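Local coordinates for protein cell division GTPase FtsZ, diverged (Clostridium botulinum C, PDB 3V3T) that belongs to the tubulin/FtsZ family as a diverged relative of the cell-division protein FtsZ, with a TubZ-like C-terminal domain, at residues D137-A142 with Q295-I300; N167-E170 with D174-K177; I12-G17 with K39-S44; L207-S212 with T244-G249. The protein carries 1 engineered substitution. One frame throughout, in Å; residues are numbered along the deposited sequence.

How the contacts relate
The four contacts sample both halves of a tubulin-like fold, and each relies on a different mix of forces. Contact 3 joins the glycine-rich turn after the first strand to helix 39-43, while contact 2 folds the loop after strand 160-165 onto helix 172-187; their nearest atoms are about 5 Å apart. Contact 1 packs the last modelled helix against helix 136-152, with its centre 18 Å from that of contact 2. Contact 4 belongs to the TubZ-type C-terminal region and bridges one strand of the sheet there. It lies on the opposite side of the chain's centre from contact 3, the two centres being 30 Å apart. None of the contacts touches another.

Contact 1: D137-A142 with Q295-I300; sequences DEHMNA and QMMNEI
Helices 137-142 and 295-300 run nearly antiparallel, their axes 154° apart in direction and 9.6 Å apart at closest approach, with the CA atoms of H139 and M297 facing each other at 6.2 Å. Four side chains do the packing, and no hydrogen bond crosses between the segments. H139 is the centrepiece, its imidazole meeting two neighbours in different ways. The methyl CG2 of I300 lies over one face of the ring, 3.8 Å from its centroid and 19° off the normal, a CH-pi contact displaced toward the rim so that CG2 comes within 3.5 Å of H139 CE1. I300 presents this branch because CG2, rather than CG1, stands anti to its backbone N. M297 approaches the same ring at its edge instead, where its CG lies in plane and 3.6 Å from H139 CD2. An extended chi2 carries M297 SD to A142 CB, 3.7 Å away, and the bend at chi3 (-56°) then swings CE onto the same alanine. The rotation of the imidazole is probably steadied by the hydrogen bond between its ND1 and the carbonyl O of D135, one turn earlier. The second helix is kinked at M297 and N298, where regular bonding to the turn before is interrupted and N298 N bonds to Q295 O instead. Around this interface, P130, in the loop after strand 122-129, touches H139, A142 and M297 together; I143 extends the packing along helix 136-152 and I301 along helix 291-306, which is thereby laid as the last modelled helix against the Tubulin/FtsZ-type domain.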
loop_
_atom_site.group_PDB
_atom_site.type_symbol
_atom_site.label_atom_id
_atom_site.label_comp_id
_atom_site.label_asym_id
_atom_site.label_seq_id
_atom_site.Cartn_x
_atom_site.Cartn_y
_atom_site.Cartn_z
ATOM N N ASP A 137 3.864 19.603 11.385
ATOM C CA ASP A 137 3.207 19.696 10.082
ATOM C C ASP A 137 3.155 18.354 9.357
ATOM O O ASP A 137 2.178 18.038 8.657
ATOM C CB ASP A 137 3.921 20.709 9.188
ATOM C CG ASP A 137 3.683 22.141 9.618
ATOM O OD1 ASP A 137 2.796 22.383 10.466
ATOM O OD2 ASP A 137 4.382 23.031 9.091
ATOM N N GLU A 138 4.221 17.579 9.518
ATOM C CA GLU A 138 4.311 16.275 8.897
ATOM C C GLU A 138 3.192 15.381 9.431
ATOM O O GLU A 138 2.408 14.819 8.665
ATOM C CB GLU A 138 5.686 15.663 9.164
ATOM C CG GLU A 138 6.843 16.390 8.458
ATOM C CD GLU A 138 7.342 17.636 9.195
ATOM O OE1 GLU A 138 6.628 18.163 10.079
ATOM O OE2 GLU A 138 8.463 18.091 8.880
ATOM N N HIS A 139 3.110 15.273 10.752
ATOM C CA HIS A 139 2.073 14.470 11.379
ATOM C C HIS A 139 0.688 15.040 11.060
ATOM O O HIS A 139 -0.262 14.297 10.837
ATOM C CB HIS A 139 2.299 14.349 12.885
ATOM C CG HIS A 139 3.432 13.436 13.240
ATOM N ND1 HIS A 139 4.717 13.887 13.447
ATOM C CD2 HIS A 139 3.479 12.092 13.395
ATOM C CE1 HIS A 139 5.504 12.864 13.730
ATOM N NE2 HIS A 139 4.777 11.762 13.697
ATOM N N MET A 140 0.572 16.361 11.017
ATOM C CA MET A 140 -0.722 16.946 10.725
ATOM C C MET A 140 -1.185 16.584 9.323
ATOM O O MET A 140 -2.370 16.301 9.120
ATOM C CB MET A 140 -0.705 18.461 10.928
ATOM C CG MET A 140 -0.686 18.867 12.399
ATOM S SD MET A 140 -0.853 20.659 12.642
ATOM C CE MET A 140 -2.571 20.895 12.200
ATOM N N ASN A 141 -0.257 16.582 8.361
ATOM C CA ASN A 141 -0.590 16.155 6.997
ATOM C C ASN A 141 -1.037 14.707 6.938
ATOM O O ASN A 141 -2.001 14.382 6.250
ATOM C CB ASN A 141 0.584 16.330 6.034
ATOM C CG ASN A 141 0.824 17.772 5.665
ATOM O OD1 ASN A 141 0.012 18.646 5.969
ATOM N ND2 ASN A 141 1.952 18.033 5.003
ATOM N N ALA A 142 -0.306 13.844 7.639
ATOM C CA ALA A 142 -0.584 12.411 7.622
ATOM C C ALA A 142 -1.965 12.115 8.209
ATOM O O ALA A 142 -2.734 11.329 7.658
ATOM C CB ALA A 142 0.513 11.645 8.379
ATOM N N GLN A 295 -3.807 6.841 14.993
ATOM C CA GLN A 295 -4.199 7.822 15.999
ATOM C C GLN A 295 -3.069 8.166 16.966
ATOM O O GLN A 295 -3.120 9.195 17.636
ATOM C CB GLN A 295 -5.449 7.366 16.752
ATOM C CG GLN A 295 -6.724 7.464 15.913
ATOM C CD GLN A 295 -7.930 6.790 16.566
ATOM O OE1 GLN A 295 -8.732 6.129 15.895
ATOM N NE2 GLN A 295 -8.064 6.961 17.880
ATOM N N MET A 296 -2.048 7.318 17.040
ATOM C CA MET A 296 -0.911 7.615 17.904
ATOM C C MET A 296 -0.244 8.919 17.476
ATOM O O MET A 296 0.325 9.636 18.295
ATOM C CB MET A 296 0.109 6.478 17.882
ATOM C CG MET A 296 -0.415 5.171 18.443
ATOM S SD MET A 296 0.916 4.046 18.895
ATOM C CE MET A 296 1.349 4.703 20.514
ATOM N N MET A 297 -0.316 9.227 16.187
ATOM C CA MET A 297 0.267 10.469 15.694
ATOM C C MET A 297 -0.291 11.684 16.440
ATOM O O MET A 297 0.402 12.688 16.603
ATOM C CB MET A 297 0.067 10.605 14.189
ATOM C CG MET A 297 0.850 9.595 13.373
ATOM S SD MET A 297 0.707 9.885 11.595
ATOM C CE MET A 297 -1.065 9.838 11.340
ATOM N N ASN A 298 -1.533 11.590 16.908
ATOM C CA ASN A 298 -2.117 12.667 17.703
ATOM C C ASN A 298 -1.342 12.907 18.988
ATOM O O ASN A 298 -1.159 14.051 19.408
ATOM C CB ASN A 298 -3.588 12.395 18.009
ATOM C CG ASN A 298 -4.478 12.690 16.828
ATOM O OD1 ASN A 298 -4.467 13.800 16.300
ATOM N ND2 ASN A 298 -5.234 11.687 16.380
ATOM N N GLU A 299 -0.871 11.828 19.601
ATOM C CA GLU A 299 -0.069 11.946 20.813
ATOM C C GLU A 299 1.274 12.617 20.516
ATOM O O GLU A 299 1.804 13.350 21.347
ATOM C CB GLU A 299 0.146 10.575 21.452
ATOM C CG GLU A 299 0.567 10.636 22.912
ATOM C CD GLU A 299 0.228 9.362 23.667
ATOM O OE1 GLU A 299 -0.130 8.355 23.013
ATOM O OE2 GLU A 299 0.311 9.371 24.916
ATOM N N ILE A 300 1.826 12.358 19.332
ATOM C CA ILE A 300 3.073 12.989 18.924
ATOM C C ILE A 300 2.859 14.484 18.738
ATOM O O ILE A 300 3.661 15.307 19.180
ATOM C CB ILE A 300 3.584 12.418 17.590
ATOM C CG1 ILE A 300 3.705 10.890 17.655
ATOM C CG2 ILE A 300 4.894 13.088 17.204
ATOM C CD1 ILE A 300 4.636 10.401 18.734
#

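Contact 2: N167-E170 with D174-K177; sequences NKRE and DINK
R169 lays the aliphatic root of its side chain against the end of I175, with CG 3.5 Å from I175 CD1 and R169 CB almost as near to the same methyl, at 3.6 Å. The isoleucine tip thus meets the two methylenes rather than the guanidinium group. On the helix side, D174 adds a looser touch through its CB, 4.1 Å from R169 CB; its carboxylate takes no part in pairing with the arginine. A sharp bend at chi2 (-78°) turns the rest of the R169 chain away from its CB-CG root, and NH2 curls back to the carbonyl of the preceding residue. The resulting hydrogen bond from R169 NH2 to K168 O is 2.8 Å long. Its oxygen lies close to the guanidinium plane, whereas the donor stands 48° out of the carbonyl plane. NH2 is also bonded to the carbonyl O of E234, and NH1 forms a salt bridge with E178 one turn further along the helix, so the charged head is gripped from several directions while its stem packs on I175. K131 NZ holds the backbone carbonyls of R169 and E170. By strand order, helix 172-187 probably corresponds to the core helix between the two domains of the tubulin/FtsZ fold, and the 167-170 loop to the one that leads into it.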
loop_
_atom_site.group_PDB
_atom_site.type_symbol
_atom_site.label_atom_id
_atom_site.label_comp_id
_atom_site.label_asym_id
_atom_site.label_seq_id
_atom_site.Cartn_x
_atom_site.Cartn_y
_atom_site.Cartn_z
ATOM N N ASN A 167 8.264 4.255 10.963
ATOM C CA ASN A 167 8.906 3.976 12.250
ATOM C C ASN A 167 9.604 2.616 12.238
ATOM O O ASN A 167 10.457 2.355 13.067
ATOM C CB ASN A 167 7.904 4.011 13.418
ATOM C CG ASN A 167 7.628 5.417 13.935
ATOM O OD1 ASN A 167 8.545 6.151 14.319
ATOM N ND2 ASN A 167 6.345 5.790 13.971
ATOM N N LYS A 168 9.229 1.741 11.309
ATOM C CA LYS A 168 9.646 0.336 11.387
ATOM C C LYS A 168 11.024 0.056 10.789
ATOM O O LYS A 168 11.561 -1.040 10.965
ATOM C CB LYS A 168 8.599 -0.593 10.756
ATOM C CG LYS A 168 7.219 -0.575 11.425
ATOM C CD LYS A 168 7.315 -0.643 12.946
ATOM C CE LYS A 168 7.668 -2.039 13.436
ATOM N NZ LYS A 168 6.681 -3.031 12.931
ATOM N N ARG A 169 11.594 1.030 10.082
ATOM C CA ARG A 169 12.945 0.881 9.524
ATOM C C ARG A 169 13.733 2.176 9.635
ATOM O O ARG A 169 13.158 3.263 9.695
ATOM C CB ARG A 169 12.892 0.457 8.050
ATOM C CG ARG A 169 12.258 -0.900 7.798
ATOM C CD ARG A 169 13.212 -2.052 8.122
ATOM N NE ARG A 169 12.617 -3.338 7.755
ATOM C CZ ARG A 169 11.711 -3.977 8.493
ATOM N NH1 ARG A 169 11.213 -5.139 8.089
ATOM N NH2 ARG A 169 11.307 -3.458 9.646
ATOM N N GLU A 170 15.055 2.057 9.633
ATOM C CA GLU A 170 15.924 3.224 9.713
ATOM C C GLU A 170 15.725 4.194 8.547
ATOM O O GLU A 170 15.475 5.381 8.760
ATOM C CB GLU A 170 17.390 2.794 9.793
ATOM C CG GLU A 170 18.340 3.917 10.172
ATOM C CD GLU A 170 19.804 3.534 10.009
ATOM O OE1 GLU A 170 20.657 4.125 10.707
ATOM O OE2 GLU A 170 20.100 2.650 9.177
ATOM N N ASP A 174 14.562 1.726 2.880
ATOM C CA ASP A 174 14.386 0.329 3.280
ATOM C C ASP A 174 12.916 -0.075 3.319
ATOM O O ASP A 174 12.566 -1.220 3.011
ATOM C CB ASP A 174 15.050 0.054 4.626
ATOM C CG ASP A 174 16.556 0.173 4.570
ATOM O OD1 ASP A 174 17.173 -0.340 3.599
ATOM O OD2 ASP A 174 17.122 0.784 5.504
ATOM N N ILE A 175 12.051 0.856 3.701
ATOM C CA ILE A 175 10.621 0.591 3.647
ATOM C C ILE A 175 10.235 0.335 2.197
ATOM O O ILE A 175 9.530 -0.621 1.885
ATOM C CB ILE A 175 9.817 1.773 4.168
ATOM C CG1 ILE A 175 10.162 2.046 5.638
ATOM C CG2 ILE A 175 8.301 1.525 3.963
ATOM C CD1 ILE A 175 9.615 1.019 6.599
ATOM N N ASN A 176 10.731 1.192 1.315
ATOM C CA ASN A 176 10.383 1.164 -0.100
ATOM C C ASN A 176 10.811 -0.129 -0.762
ATOM O O ASN A 176 10.033 -0.762 -1.465
ATOM C CB ASN A 176 11.040 2.346 -0.822
ATOM C CG ASN A 176 10.473 3.671 -0.385
ATOM O OD1 ASN A 176 9.600 3.721 0.485
ATOM N ND2 ASN A 176 10.954 4.753 -0.980
ATOM N N LYS A 177 12.063 -0.510 -0.536
ATOM C CA LYS A 177 12.610 -1.706 -1.145
ATOM C C LYS A 177 11.870 -2.921 -0.654
ATOM O O LYS A 177 11.583 -3.835 -1.425
ATOM C CB LYS A 177 14.091 -1.863 -0.805
ATOM C CG LYS A 177 15.015 -0.896 -1.516
ATOM C CD LYS A 177 16.447 -1.079 -1.012
ATOM C CE LYS A 177 17.404 -0.080 -1.643
ATOM N NZ LYS A 177 18.831 -0.389 -1.297
#

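Contact 3: I12-G17 with K39-S44; sequences IGQGGG and KKDLDS
Q14 and D41 carry this contact between them, and their side chains meet at about a right angle. The amide NE2 of Q14 donates to D41 OD1 over 2.9 Å, and the bond is almost straight, with an N-H...O angle of 174°. The oxygen lies in the amide plane and is met on its syn side; the donor stands 31° out of the carboxylate plane, and the two flat groups are twisted well away from each other. Q14 reaches the acid with an extended chain, CG standing anti to the backbone N (chi1 -166°). Its methylenes then run past the other carboxylate oxygen: D41 OD2 lies 3.4 Å from Q14 CB. OD2 also has a weak hydrogen bond with N36 ND2, while the backbone N of D41 is held by S38 OG. G13 is the N-cap of helix 14-26 and Q14 its first residue, in the glycine-rich turn that probably corresponds to the T1 loop of FtsZ. The chemistry is that of a neutral amide donating to a carboxylate at the surface, joining the start of helix 14-26 to helix 39-43; the carboxylate beside the helix's N-terminal end may also be favoured by the helix dipole.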
loop_
_atom_site.group_PDB
_atom_site.type_symbol
_atom_site.label_atom_id
_atom_site.label_comp_id
_atom_site.label_asym_id
_atom_site.label_seq_id
_atom_site.Cartn_x
_atom_site.Cartn_y
_atom_site.Cartn_z
ATOM N N ILE A 12 1.677 9.767 -6.209
ATOM C CA ILE A 12 1.435 11.198 -6.195
ATOM C C ILE A 12 2.393 11.834 -5.204
ATOM O O ILE A 12 2.347 11.541 -4.002
ATOM C CB ILE A 12 -0.031 11.520 -5.800
ATOM C CG1 ILE A 12 -0.989 11.021 -6.890
ATOM C CG2 ILE A 12 -0.210 13.023 -5.537
ATOM C CD1 ILE A 12 -2.426 11.301 -6.620
ATOM N N GLY A 13 3.267 12.699 -5.710
ATOM C CA GLY A 13 4.286 13.318 -4.879
ATOM C C GLY A 13 5.603 12.557 -4.880
ATOM O O GLY A 13 5.731 11.497 -5.499
ATOM N N GLN A 14 6.586 13.090 -4.165
ATOM C CA GLN A 14 7.938 12.549 -4.205
ATOM C C GLN A 14 8.029 11.128 -3.614
ATOM O O GLN A 14 8.476 10.195 -4.286
ATOM C CB GLN A 14 8.886 13.496 -3.473
ATOM C CG GLN A 14 10.352 13.226 -3.731
ATOM C CD GLN A 14 11.248 14.125 -2.891
ATOM O OE1 GLN A 14 11.336 13.976 -1.669
ATOM N NE2 GLN A 14 11.909 15.067 -3.544
ATOM N N GLY A 15 7.600 10.971 -2.361
ATOM C CA GLY A 15 7.710 9.700 -1.663
ATOM C C GLY A 15 7.021 8.554 -2.385
ATOM O O GLY A 15 7.611 7.496 -2.593
ATOM N N GLY A 16 5.775 8.768 -2.790
ATOM C CA GLY A 16 5.052 7.755 -3.544
ATOM C C GLY A 16 5.751 7.391 -4.843
ATOM O O GLY A 16 5.777 6.229 -5.259
ATOM N N GLY A 17 6.330 8.387 -5.499
ATOM C CA GLY A 17 7.001 8.131 -6.755
ATOM C C GLY A 17 8.190 7.221 -6.529
ATOM O O GLY A 17 8.458 6.311 -7.317
ATOM N N LYS A 39 8.695 19.052 -11.174
ATOM C CA LYS A 39 9.255 18.520 -12.409
ATOM C C LYS A 39 10.593 17.826 -12.153
ATOM O O LYS A 39 10.870 16.754 -12.707
ATOM C CB LYS A 39 9.407 19.620 -13.464
ATOM C CG LYS A 39 9.646 19.081 -14.869
ATOM C CD LYS A 39 8.631 17.992 -15.214
ATOM C CE LYS A 39 9.030 17.206 -16.463
ATOM N NZ LYS A 39 8.195 15.975 -16.661
ATOM N N LYS A 40 11.415 18.439 -11.305
ATOM C CA LYS A 40 12.672 17.833 -10.876
ATOM C C LYS A 40 12.457 16.391 -10.407
ATOM O O LYS A 40 13.183 15.484 -10.824
ATOM C CB LYS A 40 13.319 18.667 -9.765
ATOM C CG LYS A 40 13.520 20.137 -10.139
ATOM C CD LYS A 40 13.022 21.086 -9.043
ATOM C CE LYS A 40 11.537 20.866 -8.705
ATOM N NZ LYS A 40 10.599 21.345 -9.767
ATOM N N ASP A 41 11.452 16.178 -9.555
ATOM C CA ASP A 41 11.149 14.836 -9.058
ATOM C C ASP A 41 10.796 13.860 -10.181
ATOM O O ASP A 41 11.341 12.757 -10.247
ATOM C CB ASP A 41 10.018 14.866 -8.026
ATOM C CG ASP A 41 10.458 15.434 -6.683
ATOM O OD1 ASP A 41 11.682 15.509 -6.425
ATOM O OD2 ASP A 41 9.570 15.793 -5.878
ATOM N N LEU A 42 9.871 14.263 -11.048
ATOM C CA LEU A 42 9.509 13.456 -12.215
ATOM C C LEU A 42 10.728 13.166 -13.087
ATOM O O LEU A 42 10.933 12.035 -13.521
ATOM C CB LEU A 42 8.436 14.155 -13.051
ATOM C CG LEU A 42 7.122 14.354 -12.302
ATOM C CD1 LEU A 42 6.104 15.063 -13.183
ATOM C CD2 LEU A 42 6.595 13.009 -11.834
ATOM N N ASP A 43 11.537 14.190 -13.335
ATOM C CA ASP A 43 12.714 14.037 -14.185
ATOM C C ASP A 43 13.748 13.100 -13.580
ATOM O O ASP A 43 14.552 12.502 -14.297
ATOM C CB ASP A 43 13.357 15.396 -14.485
ATOM C CG ASP A 43 12.598 16.176 -15.541
ATOM O OD1 ASP A 43 11.946 15.533 -16.392
ATOM O OD2 ASP A 43 12.653 17.428 -15.523
ATOM N N SER A 44 13.724 12.970 -12.261
ATOM C CA SER A 44 14.734 12.182 -11.571
ATOM C C SER A 44 14.310 10.733 -11.325
ATOM O O SER A 44 15.068 9.943 -10.762
ATOM C CB SER A 44 15.123 12.858 -10.264
ATOM O OG SER A 44 16.094 12.082 -9.590
#

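Contact 4: L207-S212 with T244-G249; sequences LTMKKS and TCEFMG
M209 meets F247 through its terminal methyl, which sits above the centre of the phenyl ring in a CH-pi contact: CE is 3.4 Å from the centroid and 15° off the normal. The nearest ring carbon to that methyl is F247 CE2, at 3.3 Å, a tight fit. Behind CE, the sulfur lies above the same face at a distance, SD being 5.1 Å from the centroid, so the S-CH3 bond points down at the ring and the pair qualifies as a Met-aromatic contact. Bends at chi2 and chi3 (both 62°) aim the methyl in this way. The second kind of interaction is apolar packing on the stem of a charged residue. M209 SD rests 3.6 Å from E246 CB, and CE also touches E246 CG, so the methionine tip sits in the corner formed by the glutamate methylenes and the aromatic face. Electrostatics come last and are weak: K211 NZ and E246 OE1 lie 4.1 Å apart, beyond salt-bridge distance, and the glutamate's other oxygen has a long, weak ion pair with R269. No hydrogen bond links the segments. The strands cannot pair directly, because strand 281-287 runs between 211-217 and 247-252. From the link after helix 200-208 the methionine reaches across this middle strand, touching T285, which both E246 and F247 face in a classic beta bulge.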
loop_
_atom_site.group_PDB
_atom_site.type_symbol
_atom_site.label_atom_id
_atom_site.label_comp_id
_atom_site.label_asym_id
_atom_site.label_seq_id
_atom_site.Cartn_x
_atom_site.Cartn_y
_atom_site.Cartn_z
ATOM N N LEU A 207 -6.315 -9.210 -4.167
ATOM C CA LEU A 207 -6.075 -7.850 -4.617
ATOM C C LEU A 207 -7.319 -6.971 -4.540
ATOM O O LEU A 207 -7.224 -5.767 -4.306
ATOM C CB LEU A 207 -5.627 -7.869 -6.073
ATOM C CG LEU A 207 -4.138 -7.839 -6.386
ATOM C CD1 LEU A 207 -3.943 -7.957 -7.905
ATOM C CD2 LEU A 207 -3.481 -6.571 -5.820
ATOM N N THR A 208 -8.483 -7.567 -4.759
ATOM C CA THR A 208 -9.700 -6.774 -4.820
ATOM C C THR A 208 -10.445 -6.707 -3.484
ATOM O O THR A 208 -11.470 -6.034 -3.379
ATOM C CB THR A 208 -10.634 -7.232 -5.979
ATOM O OG1 THR A 208 -11.031 -8.599 -5.801
ATOM C CG2 THR A 208 -9.922 -7.094 -7.310
ATOM N N MET A 209 -9.914 -7.386 -2.466
ATOM C CA MET A 209 -10.523 -7.357 -1.136
ATOM C C MET A 209 -10.319 -5.988 -0.500
ATOM O O MET A 209 -9.230 -5.429 -0.554
ATOM C CB MET A 209 -9.933 -8.435 -0.230
ATOM C CG MET A 209 -10.391 -8.333 1.213
ATOM S SD MET A 209 -12.173 -8.552 1.412
ATOM C CE MET A 209 -12.418 -10.209 0.808
ATOM N N LYS A 210 -11.376 -5.453 0.101
ATOM C CA LYS A 210 -11.342 -4.101 0.625
ATOM C C LYS A 210 -10.832 -4.075 2.058
ATOM O O LYS A 210 -10.729 -5.110 2.707
ATOM C CB LYS A 210 -12.724 -3.466 0.563
ATOM C CG LYS A 210 -13.418 -3.610 -0.778
ATOM C CD LYS A 210 -12.601 -3.001 -1.890
ATOM C CE LYS A 210 -13.390 -3.076 -3.185
ATOM N NZ LYS A 210 -14.857 -2.949 -2.908
ATOM N N LYS A 211 -10.540 -2.869 2.534
ATOM C CA LYS A 211 -9.919 -2.657 3.830
ATOM C C LYS A 211 -8.444 -2.985 3.737
ATOM O O LYS A 211 -7.825 -2.883 2.663
ATOM C CB LYS A 211 -10.617 -3.493 4.906
ATOM C CG LYS A 211 -12.039 -2.990 5.185
ATOM C CD LYS A 211 -13.013 -4.125 5.474
ATOM C CE LYS A 211 -13.004 -4.550 6.924
ATOM N NZ LYS A 211 -13.844 -5.781 7.121
ATOM N N SER A 212 -7.882 -3.416 4.852
ATOM C CA SER A 212 -6.444 -3.437 4.973
ATOM C C SER A 212 -5.808 -4.765 4.637
ATOM O O SER A 212 -6.265 -5.829 5.035
ATOM C CB SER A 212 -6.011 -2.968 6.364
ATOM O OG SER A 212 -5.418 -1.699 6.257
ATOM N N THR A 244 -8.948 -10.809 13.097
ATOM C CA THR A 244 -9.650 -11.419 11.977
ATOM C C THR A 244 -9.243 -10.759 10.685
ATOM O O THR A 244 -8.942 -9.564 10.656
ATOM C CB THR A 244 -11.177 -11.288 12.113
ATOM O OG1 THR A 244 -11.538 -9.905 12.042
ATOM C CG2 THR A 244 -11.652 -11.867 13.430
ATOM N N CYS A 245 -9.222 -11.541 9.615
ATOM C CA CYS A 245 -9.141 -10.972 8.283
ATOM C C CYS A 245 -10.192 -11.636 7.415
ATOM O O CYS A 245 -10.944 -12.488 7.875
ATOM C CB CYS A 245 -7.744 -11.127 7.678
ATOM S SG CYS A 245 -7.189 -12.808 7.535
ATOM N N GLU A 246 -10.244 -11.247 6.153
ATOM C CA GLU A 246 -11.282 -11.748 5.267
ATOM C C GLU A 246 -10.749 -12.920 4.435
ATOM O O GLU A 246 -11.150 -14.061 4.639
ATOM C CB GLU A 246 -11.798 -10.597 4.390
ATOM C CG GLU A 246 -13.316 -10.465 4.340
ATOM C CD GLU A 246 -13.966 -10.374 5.713
ATOM O OE1 GLU A 246 -13.363 -9.796 6.637
ATOM O OE2 GLU A 246 -15.090 -10.883 5.865
ATOM N N PHE A 247 -9.853 -12.643 3.496
ATOM C CA PHE A 247 -9.208 -13.707 2.732
ATOM C C PHE A 247 -7.727 -13.747 3.090
ATOM O O PHE A 247 -7.089 -12.704 3.218
ATOM C CB PHE A 247 -9.323 -13.473 1.229
ATOM C CG PHE A 247 -10.727 -13.478 0.708
ATOM C CD1 PHE A 247 -11.760 -14.016 1.449
ATOM C CD2 PHE A 247 -11.008 -12.951 -0.542
ATOM C CE1 PHE A 247 -13.053 -14.031 0.958
ATOM C CE2 PHE A 247 -12.295 -12.963 -1.038
ATOM C CZ PHE A 247 -13.320 -13.505 -0.289
ATOM N N MET A 248 -7.196 -14.954 3.258
ATOM C CA MET A 248 -5.782 -15.136 3.520
ATOM C C MET A 248 -5.137 -15.973 2.426
ATOM O O MET A 248 -5.703 -16.965 1.983
ATOM C CB MET A 248 -5.584 -15.795 4.879
ATOM C CG MET A 248 -4.146 -16.028 5.244
ATOM S SD MET A 248 -3.992 -16.759 6.899
ATOM C CE MET A 248 -4.452 -15.380 7.920
ATOM N N GLY A 249 -3.971 -15.540 1.958
ATOM C CA GLY A 249 -3.218 -16.304 0.982
ATOM C C GLY A 249 -1.943 -16.840 1.598
ATOM O O GLY A 249 -1.213 -16.107 2.270
#